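Long-range contact in bilirubin-inducible fluorescent protein UnaG (Anguilla japonica, PDB 4I3B), which binds unconjugated bilirubin with high affinity inside its beta-barrel and, once loaded and excited, fluoresces green: residues V86-N91 / Y99-D104. Sequence-based numbering, arbitrary orientation.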
# COMPACT_ATOMS: atom_id res chain seq x y z
N VAL A 86 -10.22 10.62 2.95
CA VAL A 86 -8.90 10.38 2.38
C VAL A 86 -8.87 10.70 0.89
O VAL A 86 -9.68 10.15 0.11
CB VAL A 86 -8.45 8.92 2.62
CG1 VAL A 86 -7.11 8.69 1.99
CG2 VAL A 86 -8.41 8.65 4.11
N LYS A 87 -7.91 11.53 0.50
CA LYS A 87 -7.66 11.86 -0.88
C LYS A 87 -6.28 11.34 -1.19
O LYS A 87 -5.33 11.64 -0.47
CB LYS A 87 -7.69 13.38 -1.09
CG LYS A 87 -9.02 14.01 -0.73
CD LYS A 87 -10.10 13.63 -1.73
CE LYS A 87 -11.32 14.53 -1.62
NZ LYS A 87 -12.26 14.29 -2.73
N SER A 88 -6.17 10.56 -2.25
CA SER A 88 -4.93 9.85 -2.59
C SER A 88 -4.42 10.25 -3.97
O SER A 88 -5.21 10.60 -4.85
CB SER A 88 -5.18 8.36 -2.56
OG SER A 88 -5.56 8.02 -1.24
N VAL A 89 -3.12 10.17 -4.18
CA VAL A 89 -2.56 10.42 -5.49
C VAL A 89 -1.28 9.62 -5.63
O VAL A 89 -0.54 9.44 -4.65
CB VAL A 89 -2.32 11.93 -5.75
CG1 VAL A 89 -1.20 12.49 -4.86
CG2 VAL A 89 -2.08 12.19 -7.24
N VAL A 90 -1.04 9.12 -6.83
CA VAL A 90 0.12 8.29 -7.09
C VAL A 90 0.92 8.88 -8.24
O VAL A 90 0.34 9.28 -9.24
CB VAL A 90 -0.31 6.85 -7.44
CG1 VAL A 90 0.92 5.93 -7.43
CG2 VAL A 90 -1.38 6.35 -6.44
N ASN A 91 2.24 8.93 -8.11
CA ASN A 91 3.11 9.44 -9.16
C ASN A 91 4.42 8.67 -9.15
O ASN A 91 4.84 8.12 -8.13
CB ASN A 91 3.50 10.89 -8.91
CG ASN A 91 2.35 11.83 -8.96
OD1 ASN A 91 1.97 12.31 -10.02
ND2 ASN A 91 1.81 12.17 -7.79
N TYR A 99 3.03 7.09 -3.37
CA TYR A 99 1.60 7.15 -3.10
C TYR A 99 1.40 8.01 -1.86
O TYR A 99 2.00 7.74 -0.80
CB TYR A 99 1.14 5.71 -2.85
CG TYR A 99 -0.34 5.40 -2.81
CD1 TYR A 99 -1.22 5.99 -1.89
CD2 TYR A 99 -0.86 4.47 -3.68
CE1 TYR A 99 -2.61 5.61 -1.85
CE2 TYR A 99 -2.19 4.11 -3.65
CZ TYR A 99 -3.06 4.66 -2.75
OH TYR A 99 -4.37 4.25 -2.75
N VAL A 100 0.63 9.09 -2.00
CA VAL A 100 0.41 10.02 -0.88
C VAL A 100 -1.07 10.09 -0.57
O VAL A 100 -1.90 10.26 -1.48
CB VAL A 100 0.96 11.43 -1.17
CG1 VAL A 100 0.62 12.42 -0.01
CG2 VAL A 100 2.45 11.36 -1.43
N GLN A 101 -1.40 9.94 0.72
CA GLN A 101 -2.75 10.12 1.22
C GLN A 101 -2.82 11.37 2.10
O GLN A 101 -1.94 11.57 2.95
CB GLN A 101 -3.16 8.91 2.06
CG GLN A 101 -3.33 7.63 1.26
CD GLN A 101 -3.51 6.42 2.15
OE1 GLN A 101 -3.02 6.41 3.28
NE2 GLN A 101 -4.19 5.41 1.65
N LYS A 102 -3.89 12.15 1.90
CA LYS A 102 -4.14 13.35 2.69
C LYS A 102 -5.52 13.27 3.30
O LYS A 102 -6.48 12.91 2.63
CB LYS A 102 -4.10 14.58 1.79
CG LYS A 102 -2.74 14.78 1.13
CD LYS A 102 -2.76 15.93 0.14
CE LYS A 102 -1.58 15.84 -0.82
NZ LYS A 102 -1.74 16.71 -2.04
N TRP A 103 -5.63 13.60 4.59
CA TRP A 103 -6.91 13.51 5.28
C TRP A 103 -6.77 14.31 6.55
O TRP A 103 -5.72 14.31 7.18
CB TRP A 103 -7.27 12.04 5.61
CG TRP A 103 -6.58 11.50 6.84
CD1 TRP A 103 -7.13 11.31 8.07
CD2 TRP A 103 -5.21 11.10 6.96
NE1 TRP A 103 -6.18 10.83 8.96
CE2 TRP A 103 -4.99 10.72 8.30
CE3 TRP A 103 -4.14 11.06 6.07
CZ2 TRP A 103 -3.76 10.27 8.76
CZ3 TRP A 103 -2.91 10.63 6.53
CH2 TRP A 103 -2.74 10.21 7.86
N ASP A 104 -7.81 15.06 6.89
CA ASP A 104 -7.83 15.80 8.15
C ASP A 104 -6.57 16.65 8.37
O ASP A 104 -6.08 16.77 9.49
CB ASP A 104 -8.00 14.82 9.32
CG ASP A 104 -8.34 15.51 10.64
OD1 ASP A 104 -9.02 16.57 10.62
OD2 ASP A 104 -7.94 14.97 11.69
O HOH W 1 -3.14 12.88 -1.79
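The ring of Tyr99 lies slantwise across the neighbouring strand, against the shallow hollow that Val90 and Ser88 form. Both lie on the same side of the ring plane, Val90 CG2 3.4 Å from Tyr99 CD2 and Ser88 CB 3.8 Å from Tyr99 CE1. With CG anti to the backbone N (chi1 -168°), the ring leans over the 86-91 strand, and a residue as small as serine leaves room for it. Gln101 CG meets the ring at its edge, in plane, and is also 3.4 Å from Ser88 OG. Beyond it, the branches of Val86 divide their work: CG1 fits against CB and CG of Gln101, while CG2 packs alongside Trp103 CB at 3.9 Å. These strands form an antiparallel beta hairpin in the wall of the barrel of the fatty-acid binding protein family, and Tyr99 belongs to the bilirubin pocket, its side chain also touching Arg112. The polar groups on this face suit their burial because Glu77 OE1 is hydrogen-bonded to Ser88 OG, Tyr99 OH and Gln101 NE2, while Arg83 and Tyr110 bind Gln101 OE1. A leucine in place of Tyr99 would probably leave a gap beside Val90 and Ser88, and Glu77 without its phenol partner. The backbones are joined through two hydrogen-bonded pairs, Lys87 with Lys102 and Val89 with Val100; the bond from Val100 N to Val89 O is nearly straight (2.9 Å, 173° at the hydrogen). On the opposite face, Val89 and Val100, beta-branched residues suited to extended strands, pack more loosely, CG1 of Val89 lying 4.4 Å from CB of Val100. A water donates to both Lys87 O and Val100 O, while the long, flexible lysines suit the exposed surface: Lys87 bends at chi2 (-70°) and its ammonium forms a salt bridge with Asp76.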